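Local coordinates for hydrolase, alpha/beta hydrolase FOLD family (Staphylococcus aureus, PDB 2XMZ), which probably catalyses elimination of pyruvate to form 2-succinyl-6-hydroxy-2,4-cyclohexadiene-1-carboxylate in menaquinone biosynthesis, and has an alpha/beta hydrolase fold, at residues L19-G24 / Y43-I48; L111-T116 / T210-G215; A135-L140 / A187-G192; K204-P209 / N230-S235. All coordinates share one frame; numbering follows the deposited sequence.

Interaction 1 of 4, residues L19-G24 / Y43-I48; sequences LVFLHG and YHVITI
Ile48, Leu19 and Phe21 give up the most surface where two neighbouring parallel strands pair. Ile48 lies against the Val20 and Leu22 side chains: its CB sits 3.8 Å from Leu22 CD2, and its CD1 turns back along the strand to come within 3.5 Å of Val20 CG1. That reach follows from CG1 standing anti to the carbonyl carbon (chi1 -56°) with the chain then nearly extended, so the tip spans from one residue of the partner strand to the residue two before it. Leu19 works mainly through its backbone. Its N donates to His44 O at 2.8 Å and its O accepts from Ile46 N at 2.9 Å, while Val45 CA-H also leans on that carbonyl. On the face opposite Ile48, Phe21 projects with Leu19, Val45 and Thr47. Its ring meets Val45 edge-on, CG1 lying in the ring plane and 3.7 Å from CD2. Phe21 N donates almost straight to Ile46 O at 2.8 Å. The next bond, Ile48 N to Phe21 O, is longer at 3.2 Å, and a water donates both to Phe21 O and to Ile48 O, bridging the strands where they begin to part. Phe21 O is thus gripped twice. Helix 36-40, the connection of this beta-alpha-beta unit, packs on Leu19 and Val45 through Phe39. Strand 84-90 pairs with the other edge of strand 17-22 and sets Leu87 against Val20 and Leu22, while antiparallel strand 6-9 lies beyond strand 44-48.

Interaction 2 of 4, residues L111-T116 / T210-G215; sequences LILEST and TLILAG
Leu111 and Thr210 stand side by side on parallel strands, pointing the same way. Leu111 CB lies 3.6 Å from Thr210 OG1, and CG, anti to the backbone N (chi1 -176°), comes to the limit of contact with the threonine methyl CG2. At the tip CD2 returns over Thr210, 4.0 Å from CG2; the side chain also touches Ala97 and Ala101 of helix 92-103. Thr210 OG1 bonds Val208 O; toward Leu111 it makes van der Waals contact. Further along, Leu113 CD1 straddles Thr210 CG2 and Ile212 CG1, and on the other face Ile112 CG2 rests on Leu211 CD2. The backbones are stitched in regular parallel register. Leu211 N reaches Leu111 O, Leu113 N reaches Leu211 O, and Leu213 N reaches Leu113 O, the last at 2.7 Å. Ser115, its backbone in the left-handed helical region, turns the chain off the sheet yet still donates from N to Leu213 O, 2.8 Å away and nearly straight (178°). A water that accepts from Thr116 N gives a second, longer bond to the same carbonyl. Another water donates to Ser115 OG at 2.6 Å and accepts from Gly215 N at 2.7 Å. Ser115 OG also bonds His245 O, and Glu114 OE1 bonds His248 ND1. The apolar strand pair therefore gives way at its C-terminal end to polar groups that probably help to place His245, the likely base of a Ser91-His245-Asp218 triad.

Interaction 3 of 4, residues A135-L140 / A187-G192; sequences ARAKVL and ALRDYG
The guanidinium of Arg189 lies flat over the methyl of Ala137, whose CB stands 3.2 Å above the plane and over its centre. The nearest atom pair is Ala137 CB with Arg189 CZ, at 3.3 Å, and the arginine's CG and NE touch the same methyl, so the side chain lies along it from CG outward. A bend at chi3 (-146°) carries the flat group across to the neighbouring helix. Lys138 comes in at the guanidinium edge, its CG in the plane and 3.5 Å from NH1, the two side chains crossing at about a right angle. Lys138 NZ remains 4.5 Å from Arg189 NH1, a like-charge approach probably eased by the salt bridge of Arg189 NH2 to Asp141. The two helix segments run roughly antiparallel (151°), with axes 9.2 Å apart. Both belong to the largely helical insertion between strands 110-114 and 210-215, which matches the cap, or lid, that many alpha/beta hydrolases carry over the C-terminal ends of the sheet strands. On the more buried side Leu188 does the packing. Its CD1 wedges between turns of the other helix, 3.8 Å from Arg136 CB and equally close to Ala137 N, and meets Leu140 CD1 at 3.9 Å with the side chains again crossed. Of the Arg136 side chain CB makes the contact; its guanidinium leads away to a salt bridge with Asp133. Leu140 also packs on Ile145 and Phe148 of helix 145-152, and Leu188 reaches across to Phe25.

Interaction 4 of 4, residues K204-P209 / N230-S235; sequences KEIKVP and NLIPNS
Ile206 and Ile232 form the apolar part of the contact, their side chains meeting at a slant with CG2 atoms 4.1 Å apart and CD1 atoms hardly farther. Ile206 also packs on Leu98, Ala101 and Ile102 of helix 92-103, so this pair faces inward. Pro233 packs its CD and CG against the Ile206 carbonyl, CD being 3.2 Å from the oxygen, and CG also faces the Lys207 chain. Weak CA-H...O contacts flank these groups. Lys204 CA approaches Leu231 O, and Pro209 CA lies 3.3 Å from Asn234 O, an oxygen that also probably accepts from the backbone N of Thr210. Water supplies the firm polar link: one molecule donates to Ile206 O at 2.7 Å and to Val208 O at 2.8 Å, and accepts from Asn234 N, so three backbone groups of two loops share it. A direct amide bond is less certain, because Asn234 has two conformers. In one, ND2 donates to Lys207 O at 2.7 Å, bent at the hydrogen (138°) and coming from above the carbonyl plane. Within residues 204-209, Lys207 NZ folds back and bonds Lys204 O at 2.6 Å. The two segments are the lead-ins to adjacent parallel strands 210-215 and 235-240, and the second follows on from helix 219-231, the connector between them. This is the end of a beta-alpha-beta unit where its two strands begin and the loops entering them come together, here at the last pair of the alpha/beta hydrolase sheet.

From the N terminus, interaction 1 closes a short loop through helix 36-40 and pairs strands 17-22 and 44-48 before any other contact opens. Interaction 2 then closes a far longer loop, 93 residues between strands 110-114 and 210-215 of the same sheet. Nested in that loop, interaction 3 joins two helices of the insertion, its centre about 24 Å from that of interaction 2. Interaction 4 crosses interaction 2, since residues 204-209 precede strand 210-215 and residues 230-235 follow it. The two touch through probable bonds from Leu111 N to Pro209 O and from Thr210 N to Asn234 O, extending the pairing toward strand 235-240.

Interaction 1 of 4, residues L19-G24 / Y43-I48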
loop_
_atom_site.group_PDB
_atom_site.type_symbol
_atom_site.label_atom_id
_atom_site.label_comp_id
_atom_site.label_asym_id
_atom_site.label_seq_id
_atom_site.Cartn_x
_atom_site.Cartn_y
_atom_site.Cartn_z
ATOM N N LEU A 19 10.719 -9.614 1.757
ATOM C CA LEU A 19 9.422 -9.115 1.319
ATOM C C LEU A 19 9.060 -7.895 2.166
ATOM O O LEU A 19 9.002 -7.987 3.395
ATOM C CB LEU A 19 8.370 -10.234 1.448
ATOM C CG LEU A 19 6.894 -9.945 1.162
ATOM C CD1 LEU A 19 6.634 -9.423 -0.246
ATOM C CD2 LEU A 19 6.057 -11.206 1.422
ATOM N N VAL A 20 8.848 -6.761 1.499
ATOM C CA VAL A 20 8.685 -5.471 2.152
ATOM C C VAL A 20 7.241 -5.031 1.962
ATOM O O VAL A 20 6.795 -4.842 0.825
ATOM C CB VAL A 20 9.640 -4.402 1.582
ATOM C CG1 VAL A 20 9.469 -3.071 2.316
ATOM C CG2 VAL A 20 11.128 -4.871 1.669
ATOM N N PHE A 21 6.521 -4.882 3.084
ATOM C CA PHE A 21 5.098 -4.533 3.051
ATOM C C PHE A 21 4.860 -3.062 3.330
ATOM O O PHE A 21 5.306 -2.531 4.368
ATOM C CB PHE A 21 4.308 -5.314 4.103
ATOM C CG PHE A 21 4.070 -6.740 3.746
ATOM C CD1 PHE A 21 2.981 -7.098 2.969
ATOM C CD2 PHE A 21 4.920 -7.735 4.218
ATOM C CE1 PHE A 21 2.747 -8.431 2.635
ATOM C CE2 PHE A 21 4.676 -9.079 3.927
ATOM C CZ PHE A 21 3.601 -9.427 3.118
ATOM N N LEU A 22 4.108 -2.435 2.432
ATOM C CA LEU A 22 3.572 -1.080 2.637
ATOM C C LEU A 22 2.055 -1.114 2.799
ATOM O O LEU A 22 1.354 -1.749 2.017
ATOM C CB LEU A 22 3.958 -0.142 1.464
ATOM C CG LEU A 22 5.445 -0.040 1.096
ATOM C CD1 LEU A 22 5.663 0.959 -0.070
ATOM C CD2 LEU A 22 6.287 0.347 2.320
ATOM N N HIS A 23 1.559 -0.429 3.829
ATOM C CA HIS A 23 0.142 -0.442 4.185
ATOM C C HIS A 23 -0.610 0.671 3.440
ATOM O O HIS A 23 -0.018 1.422 2.661
ATOM C CB HIS A 23 0.012 -0.193 5.694
ATOM C CG HIS A 23 0.643 1.102 6.115
ATOM N ND1 HIS A 23 -0.036 2.297 6.086
ATOM C CD2 HIS A 23 1.908 1.395 6.499
ATOM C CE1 HIS A 23 0.779 3.273 6.449
ATOM N NE2 HIS A 23 1.968 2.752 6.703
ATOM N N GLY A 24 -1.906 0.800 3.725
ATOM C CA GLY A 24 -2.752 1.813 3.103
ATOM C C GLY A 24 -3.046 2.985 4.047
ATOM O O GLY A 24 -2.610 2.990 5.208
ATOM N N TYR A 43 10.754 -16.449 3.950
ATOM C CA TYR A 43 11.138 -15.102 3.509
ATOM C C TYR A 43 11.411 -14.181 4.697
ATOM O O TYR A 43 10.703 -14.228 5.700
ATOM C CB TYR A 43 10.042 -14.488 2.588
ATOM C CG TYR A 43 9.657 -15.394 1.425
ATOM C CD1 TYR A 43 10.339 -15.341 0.216
ATOM C CD2 TYR A 43 8.629 -16.333 1.553
ATOM C CE1 TYR A 43 10.008 -16.204 -0.846
ATOM C CE2 TYR A 43 8.284 -17.182 0.500
ATOM C CZ TYR A 43 8.979 -17.116 -0.695
ATOM O OH TYR A 43 8.636 -17.969 -1.722
ATOM N N HIS A 44 12.450 -13.356 4.588
ATOM C CA HIS A 44 12.605 -12.230 5.504
ATOM C C HIS A 44 11.461 -11.264 5.224
ATOM O O HIS A 44 11.072 -11.072 4.073
ATOM C CB HIS A 44 13.933 -11.510 5.298
ATOM C CG HIS A 44 15.131 -12.368 5.557
ATOM N ND1 HIS A 44 15.439 -12.860 6.803
ATOM C CD2 HIS A 44 16.108 -12.801 4.723
ATOM C CE1 HIS A 44 16.554 -13.567 6.729
ATOM N NE2 HIS A 44 16.982 -13.545 5.479
ATOM N N VAL A 45 10.921 -10.669 6.278
ATOM C CA VAL A 45 9.803 -9.728 6.103
ATOM C C VAL A 45 10.125 -8.405 6.764
ATOM O O VAL A 45 10.587 -8.375 7.906
ATOM C CB VAL A 45 8.443 -10.277 6.657
ATOM C CG1 VAL A 45 7.357 -9.179 6.612
ATOM C CG2 VAL A 45 7.991 -11.535 5.899
ATOM N N ILE A 46 9.863 -7.319 6.033
ATOM C CA ILE A 46 9.941 -5.977 6.565
ATOM C C ILE A 46 8.573 -5.323 6.423
ATOM O O ILE A 46 7.904 -5.446 5.400
ATOM C CB ILE A 46 10.975 -5.098 5.815
ATOM C CG1 ILE A 46 12.384 -5.653 6.017
ATOM C CG2 ILE A 46 10.918 -3.633 6.299
ATOM C CD1 ILE A 46 13.417 -5.034 5.077
ATOM N N THR A 47 8.153 -4.627 7.468
ATOM C CA THR A 47 6.983 -3.789 7.352
ATOM C C THR A 47 7.475 -2.391 7.594
ATOM O O THR A 47 8.365 -2.193 8.427
ATOM C CB THR A 47 5.893 -4.165 8.371
ATOM O OG1 THR A 47 6.408 -4.053 9.690
ATOM C CG2 THR A 47 5.364 -5.595 8.119
ATOM N N ILE A 48 6.898 -1.435 6.867
ATOM C CA ILE A 48 7.246 -0.031 6.995
ATOM C C ILE A 48 5.953 0.779 7.174
ATOM O O ILE A 48 4.996 0.647 6.396
ATOM C CB ILE A 48 8.003 0.491 5.753
ATOM C CG1 ILE A 48 9.251 -0.362 5.474
ATOM C CG2 ILE A 48 8.398 1.977 5.943
ATOM C CD1 ILE A 48 9.914 -0.049 4.085
HETATM O O HOH W 1 3.222 -1.763 6.217
#

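Interaction 2 of 4, residues L111-T116 / T210-G215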
loop_
_atom_site.group_PDB
_atom_site.type_symbol
_atom_site.label_atom_id
_atom_site.label_comp_id
_atom_site.label_asym_id
_atom_site.label_seq_id
_atom_site.Cartn_x
_atom_site.Cartn_y
_atom_site.Cartn_z
ATOM N N LEU A 111 7.700 -6.848 -7.769
ATOM C CA LEU A 111 6.744 -5.847 -7.333
ATOM C C LEU A 111 5.382 -6.464 -7.109
ATOM O O LEU A 111 4.919 -7.261 -7.907
ATOM C CB LEU A 111 6.668 -4.711 -8.352
ATOM C CG LEU A 111 5.773 -3.515 -8.018
ATOM C CD1 LEU A 111 6.266 -2.720 -6.756
ATOM C CD2 LEU A 111 5.655 -2.611 -9.234
ATOM N N ILE A 112 4.738 -6.120 -5.997
ATOM C CA ILE A 112 3.374 -6.610 -5.759
ATOM C C ILE A 112 2.480 -5.452 -5.397
ATOM O O ILE A 112 2.796 -4.636 -4.522
ATOM C CB ILE A 112 3.253 -7.744 -4.688
ATOM C CG1 ILE A 112 4.159 -8.915 -5.038
ATOM C CG2 ILE A 112 1.812 -8.246 -4.648
ATOM C CD1 ILE A 112 4.350 -9.973 -3.884
ATOM N N LEU A 113 1.349 -5.399 -6.086
ATOM C CA LEU A 113 0.411 -4.307 -5.971
ATOM C C LEU A 113 -0.971 -4.860 -5.639
ATOM O O LEU A 113 -1.512 -5.696 -6.379
ATOM C CB LEU A 113 0.354 -3.559 -7.314
ATOM C CG LEU A 113 1.722 -3.062 -7.827
ATOM C CD1 LEU A 113 1.542 -2.460 -9.204
ATOM C CD2 LEU A 113 2.333 -2.039 -6.890
ATOM N N GLU A 114 -1.548 -4.370 -4.549
ATOM C CA GLU A 114 -2.868 -4.785 -4.146
ATOM C C GLU A 114 -3.780 -3.580 -4.145
ATOM O O GLU A 114 -3.552 -2.590 -3.412
ATOM C CB GLU A 114 -2.871 -5.435 -2.753
ATOM C CG GLU A 114 -4.296 -5.835 -2.298
ATOM C CD GLU A 114 -4.421 -6.076 -0.799
ATOM O OE1 GLU A 114 -3.412 -5.964 -0.067
ATOM O OE2 GLU A 114 -5.553 -6.349 -0.344
ATOM N N SER A 115 -4.805 -3.650 -4.973
ATOM C CA SER A 115 -5.859 -2.625 -4.996
ATOM C C SER A 115 -5.278 -1.201 -5.023
ATOM O O SER A 115 -5.590 -0.373 -4.173
ATOM C CB SER A 115 -6.764 -2.816 -3.780
ATOM O OG SER A 115 -7.359 -4.093 -3.811
ATOM N N THR A 116 -4.446 -0.919 -6.018
ATOM C CA THR A 116 -3.797 0.392 -6.077
ATOM C C THR A 116 -3.959 1.016 -7.462
ATOM O O THR A 116 -4.619 0.442 -8.354
ATOM C CB THR A 116 -2.310 0.287 -5.656
ATOM O OG1 THR A 116 -1.768 1.579 -5.364
ATOM C CG2 THR A 116 -1.422 -0.411 -6.716
ATOM N N THR A 210 5.949 -8.515 -11.788
ATOM C CA THR A 210 4.952 -7.747 -11.022
ATOM C C THR A 210 3.673 -8.565 -10.878
ATOM O O THR A 210 3.147 -9.102 -11.878
ATOM C CB THR A 210 4.663 -6.390 -11.697
ATOM O OG1 THR A 210 5.871 -5.622 -11.737
ATOM C CG2 THR A 210 3.610 -5.575 -10.933
ATOM N N LEU A 211 3.202 -8.712 -9.639
ATOM C CA LEU A 211 1.906 -9.334 -9.393
ATOM C C LEU A 211 0.922 -8.221 -9.064
ATOM O O LEU A 211 1.182 -7.417 -8.207
ATOM C CB LEU A 211 1.963 -10.308 -8.215
ATOM C CG LEU A 211 0.641 -10.972 -7.788
ATOM C CD1 LEU A 211 0.082 -11.947 -8.878
ATOM C CD2 LEU A 211 0.818 -11.690 -6.456
ATOM N N ILE A 212 -0.202 -8.186 -9.769
ATOM C CA ILE A 212 -1.254 -7.204 -9.500
ATOM C C ILE A 212 -2.512 -7.905 -9.001
ATOM O O ILE A 212 -2.987 -8.870 -9.616
ATOM C CB ILE A 212 -1.550 -6.346 -10.753
ATOM C CG1 ILE A 212 -0.288 -5.575 -11.170
ATOM C CG2 ILE A 212 -2.739 -5.421 -10.502
ATOM C CD1 ILE A 212 -0.216 -5.192 -12.660
ATOM N N LEU A 213 -3.031 -7.433 -7.868
ATOM C CA LEU A 213 -4.209 -8.023 -7.248
ATOM C C LEU A 213 -5.287 -6.958 -7.157
ATOM O O LEU A 213 -5.013 -5.809 -6.797
ATOM C CB LEU A 213 -3.881 -8.567 -5.853
ATOM C CG LEU A 213 -2.694 -9.533 -5.736
ATOM C CD1 LEU A 213 -2.405 -9.881 -4.295
ATOM C CD2 LEU A 213 -2.922 -10.803 -6.534
ATOM N N ALA A 214 -6.510 -7.343 -7.497
ATOM C CA ALA A 214 -7.676 -6.486 -7.290
ATOM C C ALA A 214 -8.816 -7.370 -6.789
ATOM O O ALA A 214 -8.826 -8.566 -7.043
ATOM C CB ALA A 214 -8.066 -5.780 -8.593
ATOM N N GLY A 215 -9.770 -6.786 -6.081
ATOM C CA GLY A 215 -10.888 -7.552 -5.570
ATOM C C GLY A 215 -12.038 -7.441 -6.535
ATOM O O GLY A 215 -12.333 -6.364 -7.011
HETATM O O HOH W 2 -9.250 -4.206 -5.609
HETATM O O HOH W 3 -3.702 -3.119 -7.825
#

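Interaction 3 of 4, residues A135-L140 / A187-G192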
loop_
_atom_site.group_PDB
_atom_site.type_symbol
_atom_site.label_atom_id
_atom_site.label_comp_id
_atom_site.label_asym_id
_atom_site.label_seq_id
_atom_site.Cartn_x
_atom_site.Cartn_y
_atom_site.Cartn_z
ATOM N N ALA A 135 -10.242 18.867 1.331
ATOM C CA ALA A 135 -11.443 18.978 2.182
ATOM C C ALA A 135 -11.402 17.954 3.328
ATOM O O ALA A 135 -11.645 18.288 4.489
ATOM C CB ALA A 135 -12.695 18.795 1.355
ATOM N N ARG A 136 -11.098 16.707 2.979
ATOM C CA ARG A 136 -10.942 15.637 3.957
ATOM C C ARG A 136 -9.887 15.976 5.016
ATOM O O ARG A 136 -10.145 15.816 6.215
ATOM C CB ARG A 136 -10.585 14.331 3.271
ATOM C CG ARG A 136 -11.694 13.714 2.463
ATOM C CD ARG A 136 -11.235 12.362 1.981
ATOM N NE ARG A 136 -12.326 11.617 1.384
ATOM C CZ ARG A 136 -12.257 10.964 0.233
ATOM N NH1 ARG A 136 -11.120 10.915 -0.466
ATOM N NH2 ARG A 136 -13.322 10.324 -0.203
ATOM N N ALA A 137 -8.717 16.456 4.574
ATOM C CA ALA A 137 -7.681 16.939 5.510
ATOM C C ALA A 137 -8.208 18.030 6.457
ATOM O O ALA A 137 -7.974 17.974 7.659
ATOM C CB ALA A 137 -6.435 17.414 4.758
ATOM N N LYS A 138 -8.937 19.010 5.922
ATOM C CA LYS A 138 -9.547 20.041 6.766
ATOM C C LYS A 138 -10.496 19.429 7.803
ATOM O O LYS A 138 -10.449 19.799 8.971
ATOM C CB LYS A 138 -10.265 21.111 5.925
ATOM C CG LYS A 138 -9.343 22.142 5.232
ATOM C CD LYS A 138 -10.048 22.716 4.000
ATOM C CE LYS A 138 -9.789 24.213 3.815
ATOM N NZ LYS A 138 -8.642 24.443 2.906
ATOM N N VAL A 139 -11.324 18.476 7.380
ATOM C CA VAL A 139 -12.250 17.771 8.282
ATOM C C VAL A 139 -11.486 17.063 9.412
ATOM O O VAL A 139 -11.932 17.033 10.558
ATOM C CB VAL A 139 -13.118 16.733 7.520
ATOM C CG1 VAL A 139 -13.980 15.929 8.497
ATOM C CG2 VAL A 139 -14.011 17.421 6.475
ATOM N N LEU A 140 -10.329 16.495 9.077
ATOM C CA LEU A 140 -9.496 15.813 10.066
ATOM C C LEU A 140 -8.918 16.792 11.092
ATOM O O LEU A 140 -9.130 16.614 12.283
ATOM C CB LEU A 140 -8.394 14.996 9.380
ATOM C CG LEU A 140 -8.841 13.631 8.828
ATOM C CD1 LEU A 140 -7.920 13.145 7.675
ATOM C CD2 LEU A 140 -8.876 12.603 9.966
ATOM N N ALA A 187 -0.699 13.652 5.528
ATOM C CA ALA A 187 -0.549 12.585 4.524
ATOM C C ALA A 187 -1.383 12.873 3.274
ATOM O O ALA A 187 -0.877 12.777 2.146
ATOM C CB ALA A 187 -0.910 11.200 5.117
ATOM N N LEU A 188 -2.647 13.218 3.465
ATOM C CA LEU A 188 -3.519 13.591 2.330
ATOM C C LEU A 188 -2.987 14.770 1.523
ATOM O O LEU A 188 -2.894 14.690 0.296
ATOM C CB LEU A 188 -4.950 13.880 2.797
ATOM C CG LEU A 188 -5.752 12.662 3.281
ATOM C CD1 LEU A 188 -7.066 13.113 3.917
ATOM C CD2 LEU A 188 -5.982 11.634 2.158
ATOM N N ARG A 189 -2.640 15.866 2.206
ATOM C CA ARG A 189 -2.147 17.055 1.495
ATOM C C ARG A 189 -0.822 16.820 0.761
ATOM O O ARG A 189 -0.630 17.353 -0.325
ATOM C CB ARG A 189 -2.058 18.285 2.418
ATOM C CG ARG A 189 -3.367 18.600 3.190
ATOM C CD ARG A 189 -3.448 20.020 3.744
ATOM N NE ARG A 189 -4.178 20.088 5.019
ATOM C CZ ARG A 189 -5.447 20.486 5.186
ATOM N NH1 ARG A 189 -6.228 20.854 4.154
ATOM N NH2 ARG A 189 -5.954 20.498 6.410
ATOM N N ASP A 190 0.090 16.053 1.356
ATOM C CA ASP A 190 1.440 15.863 0.796
ATOM C C ASP A 190 1.565 14.699 -0.174
ATOM O O ASP A 190 2.316 14.792 -1.128
ATOM C CB ASP A 190 2.505 15.696 1.887
ATOM C CG ASP A 190 2.667 16.924 2.727
ATOM O OD1 ASP A 190 1.928 17.897 2.491
ATOM O OD2 ASP A 190 3.519 16.909 3.624
ATOM N N TYR A 191 0.871 13.597 0.065
ATOM C CA TYR A 191 1.011 12.460 -0.883
ATOM C C TYR A 191 -0.283 11.747 -1.242
ATOM O O TYR A 191 -0.280 10.591 -1.710
ATOM C CB TYR A 191 2.145 11.499 -0.514
ATOM C CG TYR A 191 2.011 10.695 0.763
ATOM C CD1 TYR A 191 1.721 9.328 0.703
ATOM C CD2 TYR A 191 2.236 11.268 2.013
ATOM C CE1 TYR A 191 1.666 8.545 1.835
ATOM C CE2 TYR A 191 2.173 10.485 3.192
ATOM C CZ TYR A 191 1.877 9.115 3.081
ATOM O OH TYR A 191 1.806 8.277 4.176
ATOM N N GLY A 192 -1.384 12.470 -1.064
ATOM C CA GLY A 192 -2.662 12.033 -1.574
ATOM C C GLY A 192 -2.578 11.840 -3.071
ATOM O O GLY A 192 -1.668 12.379 -3.752
#

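Interaction 4 of 4, residues K204-P209 / N230-S235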
loop_
_atom_site.group_PDB
_atom_site.type_symbol
_atom_site.label_atom_id
_atom_site.label_comp_id
_atom_site.label_asym_id
_atom_site.label_seq_id
_atom_site.Cartn_x
_atom_site.Cartn_y
_atom_site.Cartn_z
ATOM N N LYS A 204 5.531 1.242 -18.112
ATOM C CA LYS A 204 6.332 0.443 -19.022
ATOM C C LYS A 204 7.810 0.394 -18.627
ATOM O O LYS A 204 8.533 -0.476 -19.079
ATOM C CB LYS A 204 6.175 0.903 -20.487
ATOM C CG LYS A 204 6.622 2.317 -20.779
ATOM C CD LYS A 204 6.323 2.654 -22.233
ATOM C CE LYS A 204 5.990 4.104 -22.407
ATOM N NZ LYS A 204 7.142 4.972 -22.057
ATOM N N GLU A 205 8.238 1.303 -17.756
ATOM C CA GLU A 205 9.613 1.316 -17.297
ATOM C C GLU A 205 9.851 0.238 -16.258
ATOM O O GLU A 205 10.978 -0.109 -15.993
ATOM C CB GLU A 205 9.962 2.669 -16.686
ATOM C CG GLU A 205 9.587 3.855 -17.561
ATOM C CD GLU A 205 10.192 5.136 -17.039
ATOM O OE1 GLU A 205 9.922 6.204 -17.617
ATOM O OE2 GLU A 205 10.925 5.072 -16.030
ATOM N N ILE A 206 8.790 -0.287 -15.662
ATOM C CA ILE A 206 8.926 -1.256 -14.570
ATOM C C ILE A 206 9.192 -2.612 -15.200
ATOM O O ILE A 206 8.291 -3.194 -15.760
ATOM C CB ILE A 206 7.622 -1.306 -13.699
ATOM C CG1 ILE A 206 7.363 0.044 -13.039
ATOM C CG2 ILE A 206 7.703 -2.421 -12.622
ATOM C CD1 ILE A 206 6.061 0.063 -12.281
ATOM N N LYS A 207 10.423 -3.113 -15.113
ATOM C CA LYS A 207 10.783 -4.347 -15.809
ATOM C C LYS A 207 10.737 -5.607 -14.941
ATOM O O LYS A 207 10.860 -6.709 -15.469
ATOM C CB LYS A 207 12.181 -4.246 -16.442
ATOM C CG LYS A 207 12.491 -2.965 -17.202
ATOM C CD LYS A 207 11.516 -2.696 -18.331
ATOM C CE LYS A 207 11.956 -1.446 -19.074
ATOM N NZ LYS A 207 10.918 -0.963 -20.019
ATOM N N VAL A 208 10.590 -5.450 -13.623
ATOM C CA VAL A 208 10.666 -6.589 -12.703
ATOM C C VAL A 208 9.359 -7.379 -12.748
ATOM O O VAL A 208 8.321 -6.831 -13.117
ATOM C CB VAL A 208 11.023 -6.151 -11.237
ATOM C CG1 VAL A 208 12.439 -5.537 -11.194
ATOM C CG2 VAL A 208 9.986 -5.200 -10.650
ATOM N N PRO A 209 9.412 -8.679 -12.405
ATOM C CA PRO A 209 8.155 -9.406 -12.311
ATOM C C PRO A 209 7.196 -8.692 -11.357
ATOM O O PRO A 209 7.592 -8.312 -10.256
ATOM C CB PRO A 209 8.576 -10.765 -11.756
ATOM C CG PRO A 209 10.020 -10.937 -12.287
ATOM C CD PRO A 209 10.596 -9.553 -12.268
ATOM N N ASN A 230 -1.617 -4.411 -18.449
ATOM C CA ASN A 230 -1.346 -4.221 -19.871
ATOM C C ASN A 230 -0.044 -3.499 -20.135
ATOM O O ASN A 230 0.587 -3.705 -21.171
ATOM C CB ASN A 230 -2.453 -3.384 -20.532
ATOM C CG ASN A 230 -3.716 -4.159 -20.784
ATOM O OD1 ASN A 230 -3.710 -5.392 -20.828
ATOM N ND2 ASN A 230 -4.823 -3.432 -20.979
ATOM N N LEU A 231 0.318 -2.607 -19.216
ATOM C CA LEU A 231 1.384 -1.636 -19.435
ATOM C C LEU A 231 2.706 -2.034 -18.781
ATOM O O LEU A 231 3.767 -1.656 -19.259
ATOM C CB LEU A 231 0.947 -0.251 -18.929
ATOM C CG LEU A 231 -0.105 0.437 -19.842
ATOM C CD1 LEU A 231 -0.666 1.723 -19.211
ATOM C CD2 LEU A 231 0.456 0.707 -21.235
ATOM N N ILE A 232 2.623 -2.758 -17.673
ATOM C CA ILE A 232 3.819 -3.299 -16.996
ATOM C C ILE A 232 4.174 -4.590 -17.736
ATOM O O ILE A 232 3.361 -5.515 -17.771
ATOM C CB ILE A 232 3.549 -3.537 -15.490
ATOM C CG1 ILE A 232 3.166 -2.216 -14.816
ATOM C CG2 ILE A 232 4.757 -4.236 -14.804
ATOM C CD1 ILE A 232 2.809 -2.351 -13.331
ATOM N N PRO A 233 5.365 -4.639 -18.379
ATOM C CA PRO A 233 5.613 -5.714 -19.348
ATOM C C PRO A 233 5.667 -7.143 -18.775
ATOM O O PRO A 233 5.195 -8.074 -19.438
ATOM C CB PRO A 233 6.969 -5.333 -19.964
ATOM C CG PRO A 233 7.593 -4.425 -18.990
ATOM C CD PRO A 233 6.477 -3.673 -18.349
ATOM N N ASN A 234 6.251 -7.320 -17.583
ATOM C CA ASN A 234 6.280 -8.647 -16.922
ATOM C C ASN A 234 5.337 -8.695 -15.714
ATOM O O ASN A 234 5.777 -8.768 -14.562
ATOM C CB ASN A 234 7.721 -8.982 -16.537
ATOM C CG ASN A 234 8.670 -8.814 -17.700
ATOM O OD1 ASN A 234 8.590 -9.547 -18.687
ATOM N ND2 ASN A 234 9.550 -7.825 -17.610
ATOM N N SER A 235 4.031 -8.610 -15.984
ATOM C CA SER A 235 3.023 -8.495 -14.915
ATOM C C SER A 235 2.057 -9.680 -14.979
ATOM O O SER A 235 1.836 -10.230 -16.046
ATOM C CB SER A 235 2.231 -7.194 -15.075
ATOM O OG SER A 235 1.551 -7.198 -16.319
HETATM O O HOH W 4 7.554 -5.810 -15.553
#